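Long-range contacts in FKBP-type peptidyl-prolyl cis-trans isomerase FkpA (Escherichia coli, PDB 1Q6H), which catalyses the cis-trans isomerisation of peptidyl-proline bonds and acts as a periplasmic folding chaperone: residues L45-D50 with A82-S87; D98-G103 with P209-L214; V124-E129 with K189-I194; D140-N145 with L166-D171. All blocks are in the same frame, centred on the assembly; numbering follows the deposited sequence.

Contact 1. Residues L45-D50 with A82-S87; sequences LGIKLD and ARVKSS
The carbonyl oxygen of L45 takes hydrogen bonds from two waters that tie it to S87 on helix 70-112: one, 2.8 Å from L45 O, also donates to S87 O, and the other joins L45 O to S87 OG. L45 and G46 stand where helix 19-43 stops in a Schellman motif, with G46, at positive phi, as its C-prime residue. The following chain lies against helix 70-112 within the helical N-terminal part of FkpA. No direct hydrogen bond links the two segments; a third water, between G46 O and R83 NH2, completes the polar bridge. Apart from the waters the contact is mainly van der Waals. I47 reaches in with its CG1 branch anti to its own carbonyl carbon (chi1 -63°), which lands CD1 4.0 Å from V84 CG2 and 3.5 Å from S87 OG. The L45 side chain crosses that of V84 at about a right angle, CD1 meeting CG1 at 4.1 Å. R83 is stretched out from CG to NE and runs past I47 in the opposite direction. Its charge is met by D19 and D20 of the second subunit, through salt bridges from NH1, while L49 packs on L27 of that subunit, so the contact borders the dimer interface. Over one face of the R83 guanidinium, above its centre, sits I47 CG2, 4.0 Å from R83 NH2, and the bridging water meets the same group at its edge, in plane.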
loop_
_atom_site.group_PDB
_atom_site.type_symbol
_atom_site.label_atom_id
_atom_site.label_comp_id
_atom_site.label_asym_id
_atom_site.label_seq_id
_atom_site.Cartn_x
_atom_site.Cartn_y
_atom_site.Cartn_z
ATOM N N LEU A 45 -4.325 -18.733 8.434
ATOM C CA LEU A 45 -3.001 -19.287 8.252
ATOM C C LEU A 45 -2.462 -19.961 9.515
ATOM O O LEU A 45 -1.293 -20.309 9.568
ATOM C CB LEU A 45 -2.057 -18.183 7.804
ATOM C CG LEU A 45 -2.552 -17.337 6.638
ATOM C CD1 LEU A 45 -1.633 -16.122 6.365
ATOM C CD2 LEU A 45 -2.701 -18.210 5.408
ATOM N N GLY A 46 -3.296 -20.164 10.524
ATOM C CA GLY A 46 -2.812 -20.734 11.772
ATOM C C GLY A 46 -2.246 -19.744 12.795
ATOM O O GLY A 46 -1.776 -20.171 13.863
ATOM N N ILE A 47 -2.282 -18.435 12.494
ATOM C CA ILE A 47 -1.778 -17.403 13.396
ATOM C C ILE A 47 -2.886 -16.700 14.190
ATOM O O ILE A 47 -3.721 -15.975 13.637
ATOM C CB ILE A 47 -0.980 -16.347 12.602
ATOM C CG1 ILE A 47 0.249 -16.989 11.945
ATOM C CG2 ILE A 47 -0.539 -15.222 13.535
ATOM C CD1 ILE A 47 0.878 -16.205 10.819
ATOM N N LYS A 48 -2.885 -16.905 15.494
ATOM C CA LYS A 48 -3.933 -16.376 16.336
ATOM C C LYS A 48 -3.268 -15.507 17.388
ATOM O O LYS A 48 -2.853 -15.995 18.436
ATOM C CB LYS A 48 -4.745 -17.524 16.971
ATOM C CG LYS A 48 -5.655 -18.274 15.987
ATOM C CD LYS A 48 -6.449 -19.429 16.649
ATOM C CE LYS A 48 -7.719 -19.702 15.886
ATOM N NZ LYS A 48 -8.401 -20.960 16.271
ATOM N N LEU A 49 -3.113 -14.231 17.056
ATOM C CA LEU A 49 -2.512 -13.260 17.961
ATOM C C LEU A 49 -3.377 -13.069 19.196
ATOM O O LEU A 49 -4.567 -13.304 19.171
ATOM C CB LEU A 49 -2.352 -11.914 17.248
ATOM C CG LEU A 49 -1.365 -11.859 16.091
ATOM C CD1 LEU A 49 -1.233 -10.436 15.583
ATOM C CD2 LEU A 49 0.001 -12.361 16.500
ATOM N N ASP A 50 -2.761 -12.639 20.283
ATOM C CA ASP A 50 -3.464 -12.441 21.527
ATOM C C ASP A 50 -4.179 -11.081 21.492
ATOM O O ASP A 50 -3.528 -10.025 21.497
ATOM C CB ASP A 50 -2.445 -12.486 22.646
ATOM C CG ASP A 50 -3.067 -12.310 23.999
ATOM O OD1 ASP A 50 -3.959 -11.467 24.150
ATOM O OD2 ASP A 50 -2.708 -12.974 24.978
ATOM N N ALA A 82 7.485 -11.855 8.154
ATOM C CA ALA A 82 8.141 -13.067 7.656
ATOM C C ALA A 82 7.433 -14.318 8.184
ATOM O O ALA A 82 7.294 -15.323 7.478
ATOM C CB ALA A 82 9.594 -13.060 8.063
ATOM N N ARG A 83 6.955 -14.263 9.418
ATOM C CA ARG A 83 6.206 -15.389 9.959
ATOM C C ARG A 83 4.952 -15.594 9.134
ATOM O O ARG A 83 4.586 -16.738 8.742
ATOM C CB ARG A 83 5.808 -15.118 11.396
ATOM C CG ARG A 83 4.915 -16.153 12.010
ATOM C CD ARG A 83 4.574 -15.846 13.453
ATOM N NE ARG A 83 3.627 -16.795 13.988
ATOM C CZ ARG A 83 2.935 -16.627 15.104
ATOM N NH1 ARG A 83 3.066 -15.523 15.819
ATOM N NH2 ARG A 83 2.082 -17.557 15.497
ATOM N N VAL A 84 4.293 -14.479 8.846
ATOM C CA VAL A 84 3.054 -14.532 8.101
ATOM C C VAL A 84 3.269 -15.171 6.727
ATOM O O VAL A 84 2.520 -16.060 6.328
ATOM C CB VAL A 84 2.402 -13.155 7.949
ATOM C CG1 VAL A 84 1.278 -13.225 6.920
ATOM C CG2 VAL A 84 1.851 -12.690 9.273
ATOM N N LYS A 85 4.289 -14.732 6.016
ATOM C CA LYS A 85 4.557 -15.268 4.699
ATOM C C LYS A 85 4.976 -16.724 4.756
ATOM O O LYS A 85 4.731 -17.490 3.826
ATOM C CB LYS A 85 5.674 -14.482 4.049
ATOM C CG LYS A 85 5.270 -13.094 3.572
ATOM C CD LYS A 85 6.440 -12.352 3.003
ATOM C CE LYS A 85 6.019 -11.006 2.461
ATOM N NZ LYS A 85 7.044 -9.979 2.758
ATOM N N SER A 86 5.657 -17.088 5.834
ATOM C CA SER A 86 6.108 -18.463 6.011
ATOM C C SER A 86 4.885 -19.324 6.235
ATOM O O SER A 86 4.750 -20.423 5.687
ATOM C CB SER A 86 7.075 -18.561 7.205
ATOM O OG SER A 86 7.413 -19.917 7.480
ATOM N N SER A 87 3.976 -18.827 7.050
ATOM C CA SER A 87 2.750 -19.551 7.321
ATOM C C SER A 87 1.854 -19.660 6.074
ATOM O O SER A 87 1.177 -20.672 5.876
ATOM C CB SER A 87 1.996 -18.893 8.481
ATOM O OG SER A 87 2.743 -18.958 9.681
HETATM O O HOH W 1 0.046 -22.197 7.963
HETATM O O HOH W 2 1.038 -20.590 11.232
HETATM O O HOH W 3 0.986 -19.895 14.296
#

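Contact 2. Residues D98-G103 with P209-L214; sequences DNEAKG and PPNSTL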
loop_
_atom_site.group_PDB
_atom_site.type_symbol
_atom_site.label_atom_id
_atom_site.label_comp_id
_atom_site.label_asym_id
_atom_site.label_seq_id
_atom_site.Cartn_x
_atom_site.Cartn_y
_atom_site.Cartn_z
ATOM N N ASP A 98 -3.311 -32.132 0.452
ATOM C CA ASP A 98 -4.652 -32.591 0.770
ATOM C C ASP A 98 -5.510 -32.688 -0.502
ATOM O O ASP A 98 -6.190 -33.686 -0.728
ATOM C CB ASP A 98 -5.315 -31.644 1.785
ATOM C CG ASP A 98 -4.685 -31.723 3.168
ATOM O OD1 ASP A 98 -3.890 -32.653 3.400
ATOM O OD2 ASP A 98 -4.923 -30.903 4.094
ATOM N N ASN A 99 -5.440 -31.667 -1.346
ATOM C CA ASN A 99 -6.249 -31.647 -2.549
ATOM C C ASN A 99 -5.795 -32.720 -3.520
ATOM O O ASN A 99 -6.642 -33.363 -4.156
ATOM C CB ASN A 99 -6.260 -30.254 -3.194
ATOM C CG ASN A 99 -7.071 -29.236 -2.375
ATOM O OD1 ASN A 99 -7.900 -29.603 -1.554
ATOM N ND2 ASN A 99 -6.811 -27.960 -2.589
ATOM N N GLU A 100 -4.476 -32.929 -3.632
ATOM C CA GLU A 100 -3.970 -33.992 -4.485
ATOM C C GLU A 100 -4.543 -35.333 -4.004
ATOM O O GLU A 100 -4.923 -36.159 -4.807
ATOM C CB GLU A 100 -2.438 -34.029 -4.473
ATOM C CG GLU A 100 -1.771 -35.026 -5.434
ATOM C CD GLU A 100 -1.554 -34.473 -6.843
ATOM O OE1 GLU A 100 -1.836 -33.271 -7.086
ATOM O OE2 GLU A 100 -1.101 -35.245 -7.720
ATOM N N ALA A 101 -4.573 -35.563 -2.694
ATOM C CA ALA A 101 -5.063 -36.843 -2.201
ATOM C C ALA A 101 -6.567 -36.978 -2.440
ATOM O O ALA A 101 -6.997 -37.971 -2.970
ATOM C CB ALA A 101 -4.702 -37.057 -0.739
ATOM N N LYS A 102 -7.352 -35.961 -2.094
ATOM C CA LYS A 102 -8.806 -36.031 -2.265
ATOM C C LYS A 102 -9.205 -36.198 -3.733
ATOM O O LYS A 102 -10.104 -36.969 -4.054
ATOM C CB LYS A 102 -9.478 -34.771 -1.735
ATOM C CG LYS A 102 -9.544 -34.615 -0.242
ATOM C CD LYS A 102 -9.585 -33.104 0.066
ATOM C CE LYS A 102 -10.335 -32.772 1.309
ATOM N NZ LYS A 102 -10.144 -31.310 1.610
ATOM N N GLY A 103 -8.544 -35.464 -4.611
ATOM C CA GLY A 103 -8.797 -35.537 -6.031
ATOM C C GLY A 103 -8.484 -36.894 -6.642
ATOM O O GLY A 103 -9.217 -37.401 -7.496
ATOM N N PRO A 209 -8.116 -23.819 -6.059
ATOM C CA PRO A 209 -7.038 -24.132 -5.119
ATOM C C PRO A 209 -5.968 -25.083 -5.673
ATOM O O PRO A 209 -6.140 -25.800 -6.659
ATOM C CB PRO A 209 -7.768 -24.736 -3.909
ATOM C CG PRO A 209 -9.257 -24.411 -4.123
ATOM C CD PRO A 209 -9.443 -24.256 -5.583
ATOM N N PRO A 210 -4.809 -25.040 -5.035
ATOM C CA PRO A 210 -3.669 -25.873 -5.413
ATOM C C PRO A 210 -4.025 -27.318 -5.602
ATOM O O PRO A 210 -4.743 -27.895 -4.769
ATOM C CB PRO A 210 -2.735 -25.731 -4.205
ATOM C CG PRO A 210 -3.048 -24.427 -3.654
ATOM C CD PRO A 210 -4.507 -24.172 -3.896
ATOM N N ASN A 211 -3.498 -27.922 -6.659
ATOM C CA ASN A 211 -3.742 -29.317 -6.950
ATOM C C ASN A 211 -5.227 -29.740 -6.981
ATOM O O ASN A 211 -5.591 -30.794 -6.496
ATOM C CB ASN A 211 -2.936 -30.183 -5.998
ATOM C CG ASN A 211 -1.460 -30.204 -6.360
ATOM O OD1 ASN A 211 -1.096 -29.926 -7.500
ATOM N ND2 ASN A 211 -0.607 -30.509 -5.382
ATOM N N SER A 212 -6.079 -28.896 -7.546
ATOM C CA SER A 212 -7.494 -29.215 -7.675
ATOM C C SER A 212 -7.798 -30.059 -8.904
ATOM O O SER A 212 -7.405 -29.744 -10.017
ATOM C CB SER A 212 -8.344 -27.946 -7.757
ATOM O OG SER A 212 -8.299 -27.212 -6.542
ATOM N N THR A 213 -8.455 -31.175 -8.668
ATOM C CA THR A 213 -9.077 -31.909 -9.747
ATOM C C THR A 213 -10.316 -31.098 -10.148
ATOM O O THR A 213 -11.052 -30.565 -9.276
ATOM C CB THR A 213 -9.435 -33.309 -9.278
ATOM O OG1 THR A 213 -8.242 -34.106 -9.233
ATOM C CG2 THR A 213 -10.329 -34.026 -10.286
ATOM N N LEU A 214 -10.508 -30.936 -11.457
ATOM C CA LEU A 214 -11.611 -30.132 -11.967
ATOM C C LEU A 214 -12.671 -31.001 -12.635
ATOM O O LEU A 214 -12.328 -31.865 -13.434
ATOM C CB LEU A 214 -11.104 -29.122 -13.003
ATOM C CG LEU A 214 -9.921 -28.242 -12.596
ATOM C CD1 LEU A 214 -9.578 -27.270 -13.744
ATOM C CD2 LEU A 214 -10.233 -27.520 -11.283
HETATM O O HOH W 4 -8.935 -32.051 -5.790
#
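One direct hydrogen bond joins N99 of the long helix 70-112 to the loop leading into strand 214-223: N99 ND2 donates to P210 O at 3.0 Å. The acceptor lies in the plane of the N99 amide and the donor in the plane of the P210 carbonyl, with a fairly straight N-H...O angle of 159°. With CG anti to the carbonyl carbon (chi1 -71°), the N99 amide reaches the type II turn from P209 to S212, which is braced internally by S212 OG donating to P209 O at 2.6 Å. A water adds a second polar link, receiving from T213 N and donating to N99 O.

Van der Waals contacts fill in around these bonds. The N99 ND2 atom lies 3.6 Å from P209 CB, and N99 CB is 3.4 Å from N211 O. G103 brings its bare backbone up to T213, CA to OG1 3.6 Å, while that hydroxyl is hydrogen-bonded to R107 one turn further along the helix.

E100 and N211 meet without a hydrogen bond. E100 OE1 is 3.2 Å from N211 CG, the carboxylate and amide planes being 67° apart, and N211 ND2 is instead bonded to A96 O. Between the two segments the polar links are thus uncharged, with R107 adding a charged donor from the next turn, and the E100 carboxylate, whose OE2 lies close to that of E197, is probably somewhat easier to protonate.

Contact 3. Residues V124-E129 with K189-I194; sequences VYQVVE and KIKLVI
Paired across the sheet, E129 and K189 leave from one face; with CG anti to the carbonyl carbon in both (chi1 -64° and -51°), the two chains run alongside each other in one direction. The lysine bends only at its last torsion, bringing NZ to E129 OE1 in a salt bridge of 3.3 Å, weak as a hydrogen bond; the E129 carboxylate also rests along the lysine methylenes, OE2 3.7 Å from CD. Between V127 and E129 the pairing slips by one residue. V128 N and E129 N both donate to K189 O, at 2.9 and 3.1 Å, the classic beta bulge, and V128 CB lies 4.0 Å from K189 CB. Strands 124-127 and 189-194 are antiparallel neighbours in the curved sheet of the FKBP fold, strand 189-194 being flanked on its other side by strand 214-223. Ahead of the bulge the ladder is regular: Q126 and K191 exchange two backbone bonds, as do V124 and V193. On the face bearing Y125, V127, I190 and L192 the contacts are between carbon atoms. Y125 CB meets L192 CD2 at 4.0 Å, and the Y125 ring crosses I190 obliquely, touching its CD1 through CD2. On the other face V124, Q126, K191 and V193 all pack on F110 of helix 70-112. There Q126 and K191 extend beyond CG and cross, Q126 OE1 coming 3.8 Å from K191 CD, and a water donates to Q126 OE1 while accepting a weak bond from K191 NZ.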
loop_
_atom_site.group_PDB
_atom_site.type_symbol
_atom_site.label_atom_id
_atom_site.label_comp_id
_atom_site.label_asym_id
_atom_site.label_seq_id
_atom_site.Cartn_x
_atom_site.Cartn_y
_atom_site.Cartn_z
ATOM N N VAL A 124 -9.815 -38.427 -16.857
ATOM C CA VAL A 124 -10.946 -39.312 -16.707
ATOM C C VAL A 124 -12.148 -38.672 -17.407
ATOM O O VAL A 124 -12.407 -37.461 -17.276
ATOM C CB VAL A 124 -11.227 -39.581 -15.231
ATOM C CG1 VAL A 124 -12.431 -40.489 -15.036
ATOM C CG2 VAL A 124 -9.979 -40.132 -14.556
ATOM N N TYR A 125 -12.866 -39.450 -18.208
ATOM C CA TYR A 125 -13.967 -38.866 -18.965
ATOM C C TYR A 125 -15.130 -39.785 -19.207
ATOM O O TYR A 125 -15.013 -41.006 -19.187
ATOM C CB TYR A 125 -13.457 -38.310 -20.298
ATOM C CG TYR A 125 -12.957 -39.338 -21.259
ATOM C CD1 TYR A 125 -11.623 -39.721 -21.254
ATOM C CD2 TYR A 125 -13.803 -39.953 -22.150
ATOM C CE1 TYR A 125 -11.158 -40.665 -22.106
ATOM C CE2 TYR A 125 -13.346 -40.895 -23.015
ATOM C CZ TYR A 125 -12.014 -41.251 -22.990
ATOM O OH TYR A 125 -11.514 -42.187 -23.850
ATOM N N GLN A 126 -16.275 -39.160 -19.426
ATOM C CA GLN A 126 -17.517 -39.864 -19.677
ATOM C C GLN A 126 -18.235 -39.211 -20.835
ATOM O O GLN A 126 -18.693 -38.078 -20.739
ATOM C CB GLN A 126 -18.385 -39.820 -18.451
ATOM C CG GLN A 126 -19.696 -40.548 -18.603
ATOM C CD GLN A 126 -20.552 -40.377 -17.387
ATOM O OE1 GLN A 126 -20.443 -39.366 -16.678
ATOM N NE2 GLN A 126 -21.408 -41.346 -17.129
ATOM N N VAL A 127 -18.318 -39.931 -21.944
ATOM C CA VAL A 127 -19.020 -39.434 -23.097
ATOM C C VAL A 127 -20.470 -39.595 -22.762
ATOM O O VAL A 127 -20.887 -40.652 -22.306
ATOM C CB VAL A 127 -18.713 -40.228 -24.393
ATOM C CG1 VAL A 127 -19.574 -39.737 -25.576
ATOM C CG2 VAL A 127 -17.233 -40.132 -24.744
ATOM N N VAL A 128 -21.228 -38.532 -22.965
ATOM C CA VAL A 128 -22.664 -38.546 -22.729
ATOM C C VAL A 128 -23.339 -38.674 -24.083
ATOM O O VAL A 128 -24.220 -39.513 -24.248
ATOM C CB VAL A 128 -23.092 -37.296 -21.981
ATOM C CG1 VAL A 128 -24.563 -37.285 -21.730
ATOM C CG2 VAL A 128 -22.327 -37.211 -20.655
ATOM N N GLU A 129 -22.873 -37.877 -25.042
ATOM C CA GLU A 129 -23.332 -37.918 -26.431
ATOM C C GLU A 129 -22.146 -37.743 -27.336
ATOM O O GLU A 129 -21.367 -36.817 -27.167
ATOM C CB GLU A 129 -24.302 -36.786 -26.758
ATOM C CG GLU A 129 -25.566 -36.878 -25.965
ATOM C CD GLU A 129 -26.591 -35.845 -26.366
ATOM O OE1 GLU A 129 -26.450 -35.222 -27.448
ATOM O OE2 GLU A 129 -27.561 -35.688 -25.596
ATOM N N LYS A 189 -21.568 -34.201 -25.971
ATOM C CA LYS A 189 -21.519 -33.753 -24.596
ATOM C C LYS A 189 -20.603 -34.709 -23.852
ATOM O O LYS A 189 -20.666 -35.920 -24.066
ATOM C CB LYS A 189 -22.915 -33.801 -23.973
ATOM C CG LYS A 189 -23.949 -33.101 -24.800
ATOM C CD LYS A 189 -25.323 -33.123 -24.177
ATOM C CE LYS A 189 -26.299 -32.260 -25.001
ATOM N NZ LYS A 189 -25.904 -32.128 -26.427
ATOM N N ILE A 190 -19.747 -34.186 -22.982
ATOM C CA ILE A 190 -18.784 -35.028 -22.285
ATOM C C ILE A 190 -18.509 -34.451 -20.925
ATOM O O ILE A 190 -18.561 -33.251 -20.752
ATOM C CB ILE A 190 -17.479 -35.108 -23.073
ATOM C CG1 ILE A 190 -16.514 -36.084 -22.409
ATOM C CG2 ILE A 190 -16.789 -33.725 -23.172
ATOM C CD1 ILE A 190 -15.345 -36.461 -23.331
ATOM N N LYS A 191 -18.317 -35.323 -19.947
ATOM C CA LYS A 191 -17.924 -34.899 -18.635
ATOM C C LYS A 191 -16.439 -35.182 -18.508
ATOM O O LYS A 191 -15.946 -36.297 -18.814
ATOM C CB LYS A 191 -18.741 -35.615 -17.584
ATOM C CG LYS A 191 -18.320 -35.375 -16.154
ATOM C CD LYS A 191 -19.308 -36.097 -15.210
ATOM C CE LYS A 191 -18.830 -36.119 -13.766
ATOM N NZ LYS A 191 -19.961 -36.491 -12.829
ATOM N N LEU A 192 -15.701 -34.170 -18.093
ATOM C CA LEU A 192 -14.256 -34.313 -17.929
ATOM C C LEU A 192 -13.900 -34.186 -16.478
ATOM O O LEU A 192 -14.361 -33.255 -15.801
ATOM C CB LEU A 192 -13.507 -33.241 -18.729
ATOM C CG LEU A 192 -13.785 -33.176 -20.221
ATOM C CD1 LEU A 192 -13.117 -31.975 -20.831
ATOM C CD2 LEU A 192 -13.335 -34.392 -20.918
ATOM N N VAL A 193 -13.083 -35.119 -15.994
ATOM C CA VAL A 193 -12.595 -35.080 -14.627
ATOM C C VAL A 193 -11.108 -34.977 -14.763
ATOM O O VAL A 193 -10.431 -35.926 -15.161
ATOM C CB VAL A 193 -13.081 -36.265 -13.812
ATOM C CG1 VAL A 193 -12.486 -36.245 -12.469
ATOM C CG2 VAL A 193 -14.601 -36.182 -13.678
ATOM N N ILE A 194 -10.617 -33.765 -14.560
ATOM C CA ILE A 194 -9.241 -33.449 -14.938
ATOM C C ILE A 194 -8.315 -33.344 -13.759
ATOM O O ILE A 194 -8.547 -32.518 -12.844
ATOM C CB ILE A 194 -9.214 -32.130 -15.712
ATOM C CG1 ILE A 194 -10.338 -32.072 -16.746
ATOM C CG2 ILE A 194 -7.867 -31.907 -16.318
ATOM C CD1 ILE A 194 -10.350 -30.803 -17.615
HETATM O O HOH W 5 -21.509 -39.169 -14.283
#

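Contact 4. Residues D140-N145 with L166-D171; sequences DTVVVN and LSFRLD
V142 and F168 make the tight part of this contact, on the face of the sheet that also bears V144 and L166. V142 CG2 sits over one face of the F168 ring in a CH-pi contact, 3.6 Å from the ring centroid and offset toward the rim, with CE1 as its closest ring atom. F168 CG stands between its backbone N and carbonyl carbon (chi1 55°), which folds the ring back across V142 toward the next valine, where V144 CG2 approaches F168 CE2 at 3.7 Å. W177 of helix 175-180 extends this cluster: its ring meets that of F168 at about 80°, and V144 packs on it too.

The opposite face is looser and more open to solvent. T141 CG2 touches S167 OG at 3.4 Å, V143 only brushes S167 CB, and R169 swings away with a bend at chi3.

Between the two faces runs the antiparallel ladder of strands 141-150 and 166-169, part of the curved sheet that wraps round helix 175-180 in the FKBP fold. V142 with F168 and V144 with L166 are the hydrogen-bonded pairs. Beyond the strand, L170 N donates to D140 O at 2.8 Å. Main-chain bonds carry the polar pairing, whereas the F168 ring is held by dispersion and CH-pi contact with V142 and V144 and by the W177 ring, consistent with an apolar setting for it.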
loop_
_atom_site.group_PDB
_atom_site.type_symbol
_atom_site.label_atom_id
_atom_site.label_comp_id
_atom_site.label_asym_id
_atom_site.label_seq_id
_atom_site.Cartn_x
_atom_site.Cartn_y
_atom_site.Cartn_z
ATOM N N ASP A 140 -7.993 -26.223 -34.429
ATOM C CA ASP A 140 -9.391 -25.834 -34.593
ATOM C C ASP A 140 -9.883 -24.902 -33.515
ATOM O O ASP A 140 -9.372 -24.907 -32.391
ATOM C CB ASP A 140 -10.327 -27.037 -34.513
ATOM C CG ASP A 140 -10.178 -27.991 -35.679
ATOM O OD1 ASP A 140 -9.684 -27.573 -36.759
ATOM O OD2 ASP A 140 -10.530 -29.184 -35.564
ATOM N N THR A 141 -10.934 -24.162 -33.856
ATOM C CA THR A 141 -11.667 -23.385 -32.892
ATOM C C THR A 141 -12.866 -24.205 -32.438
ATOM O O THR A 141 -13.573 -24.793 -33.257
ATOM C CB THR A 141 -12.145 -22.070 -33.512
ATOM O OG1 THR A 141 -11.019 -21.287 -33.932
ATOM C CG2 THR A 141 -12.806 -21.233 -32.468
ATOM N N VAL A 142 -13.093 -24.253 -31.137
ATOM C CA VAL A 142 -14.242 -24.945 -30.601
ATOM C C VAL A 142 -15.135 -23.948 -29.887
ATOM O O VAL A 142 -14.656 -22.949 -29.334
ATOM C CB VAL A 142 -13.860 -26.099 -29.599
ATOM C CG1 VAL A 142 -13.170 -27.290 -30.303
ATOM C CG2 VAL A 142 -12.999 -25.596 -28.473
ATOM N N VAL A 143 -16.437 -24.249 -29.900
ATOM C CA VAL A 143 -17.453 -23.458 -29.247
ATOM C C VAL A 143 -18.194 -24.397 -28.302
ATOM O O VAL A 143 -18.764 -25.432 -28.718
ATOM C CB VAL A 143 -18.426 -22.847 -30.265
ATOM C CG1 VAL A 143 -19.419 -21.927 -29.575
ATOM C CG2 VAL A 143 -17.660 -22.066 -31.372
ATOM N N VAL A 144 -18.178 -24.055 -27.029
ATOM C CA VAL A 144 -18.741 -24.905 -26.014
ATOM C C VAL A 144 -19.565 -24.185 -24.965
ATOM O O VAL A 144 -19.343 -23.035 -24.662
ATOM C CB VAL A 144 -17.642 -25.636 -25.211
ATOM C CG1 VAL A 144 -16.837 -26.588 -26.079
ATOM C CG2 VAL A 144 -16.702 -24.630 -24.544
ATOM N N ASN A 145 -20.504 -24.922 -24.399
ATOM C CA ASN A 145 -21.142 -24.510 -23.194
ATOM C C ASN A 145 -20.559 -25.457 -22.141
ATOM O O ASN A 145 -20.282 -26.634 -22.417
ATOM C CB ASN A 145 -22.657 -24.658 -23.287
ATOM C CG ASN A 145 -23.303 -23.522 -24.024
ATOM O OD1 ASN A 145 -22.923 -22.363 -23.868
ATOM N ND2 ASN A 145 -24.302 -23.841 -24.817
ATOM N N LEU A 166 -18.552 -20.380 -24.906
ATOM C CA LEU A 166 -17.167 -19.928 -24.955
ATOM C C LEU A 166 -16.504 -20.446 -26.218
ATOM O O LEU A 166 -16.635 -21.609 -26.554
ATOM C CB LEU A 166 -16.409 -20.448 -23.743
ATOM C CG LEU A 166 -14.933 -20.046 -23.643
ATOM C CD1 LEU A 166 -14.825 -18.581 -23.261
ATOM C CD2 LEU A 166 -14.176 -20.938 -22.638
ATOM N N SER A 167 -15.779 -19.580 -26.908
ATOM C CA SER A 167 -15.063 -19.976 -28.101
ATOM C C SER A 167 -13.549 -19.892 -27.879
ATOM O O SER A 167 -13.062 -18.876 -27.380
ATOM C CB SER A 167 -15.489 -19.082 -29.256
ATOM O OG SER A 167 -14.582 -19.201 -30.325
ATOM N N PHE A 168 -12.820 -20.962 -28.220
ATOM C CA PHE A 168 -11.358 -20.968 -28.121
ATOM C C PHE A 168 -10.651 -21.966 -29.032
ATOM O O PHE A 168 -11.256 -22.914 -29.509
ATOM C CB PHE A 168 -10.925 -21.266 -26.704
ATOM C CG PHE A 168 -11.483 -22.537 -26.148
ATOM C CD1 PHE A 168 -10.813 -23.742 -26.322
ATOM C CD2 PHE A 168 -12.655 -22.529 -25.425
ATOM C CE1 PHE A 168 -11.305 -24.913 -25.786
ATOM C CE2 PHE A 168 -13.160 -23.701 -24.885
ATOM C CZ PHE A 168 -12.482 -24.894 -25.074
ATOM N N ARG A 169 -9.366 -21.728 -29.261
ATOM C CA ARG A 169 -8.545 -22.644 -30.045
ATOM C C ARG A 169 -8.268 -23.858 -29.148
ATOM O O ARG A 169 -7.943 -23.735 -27.960
ATOM C CB ARG A 169 -7.269 -21.962 -30.540
ATOM C CG ARG A 169 -7.551 -20.697 -31.391
ATOM C CD ARG A 169 -6.305 -19.959 -31.898
ATOM N NE ARG A 169 -5.494 -19.411 -30.811
ATOM C CZ ARG A 169 -5.681 -18.233 -30.245
ATOM N NH1 ARG A 169 -6.660 -17.430 -30.644
ATOM N NH2 ARG A 169 -4.868 -17.825 -29.290
ATOM N N LEU A 170 -8.476 -25.028 -29.708
ATOM C CA LEU A 170 -8.406 -26.269 -28.934
ATOM C C LEU A 170 -7.112 -26.435 -28.162
ATOM O O LEU A 170 -7.123 -26.887 -27.036
ATOM C CB LEU A 170 -8.610 -27.471 -29.869
ATOM C CG LEU A 170 -8.686 -28.830 -29.178
ATOM C CD1 LEU A 170 -9.817 -28.877 -28.173
ATOM C CD2 LEU A 170 -8.849 -29.917 -30.238
ATOM N N ASP A 171 -5.988 -26.049 -28.744
ATOM C CA ASP A 171 -4.749 -26.210 -28.017
ATOM C C ASP A 171 -4.265 -24.913 -27.362
ATOM O O ASP A 171 -3.084 -24.772 -27.066
ATOM C CB ASP A 171 -3.672 -26.871 -28.893
ATOM C CG ASP A 171 -3.313 -26.046 -30.079
ATOM O OD1 ASP A 171 -3.813 -24.921 -30.179
ATOM O OD2 ASP A 171 -2.537 -26.435 -30.967
#

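In the fold
Contact 1 lies in the helical N-terminal part, and contacts 3 and 4 lie on the opposite side of the chain's centre, their centres about 41 and 43 Å from that of contact 1. Helix 70-112 spans the gap: it supplies one segment to contact 1 and one to contact 2, whose centres are 24 Å apart. Along the chain contact 1 is complete before the others begin; contact 2 then encloses contact 3, which encloses contact 4. Contacts 3 and 4, with centres about 16 Å apart, belong to one antiparallel sheet, and contact 2 touches contact 3 where L214 O meets I194 N. One long helix thus connects the dimer-forming region with the isomerase domain.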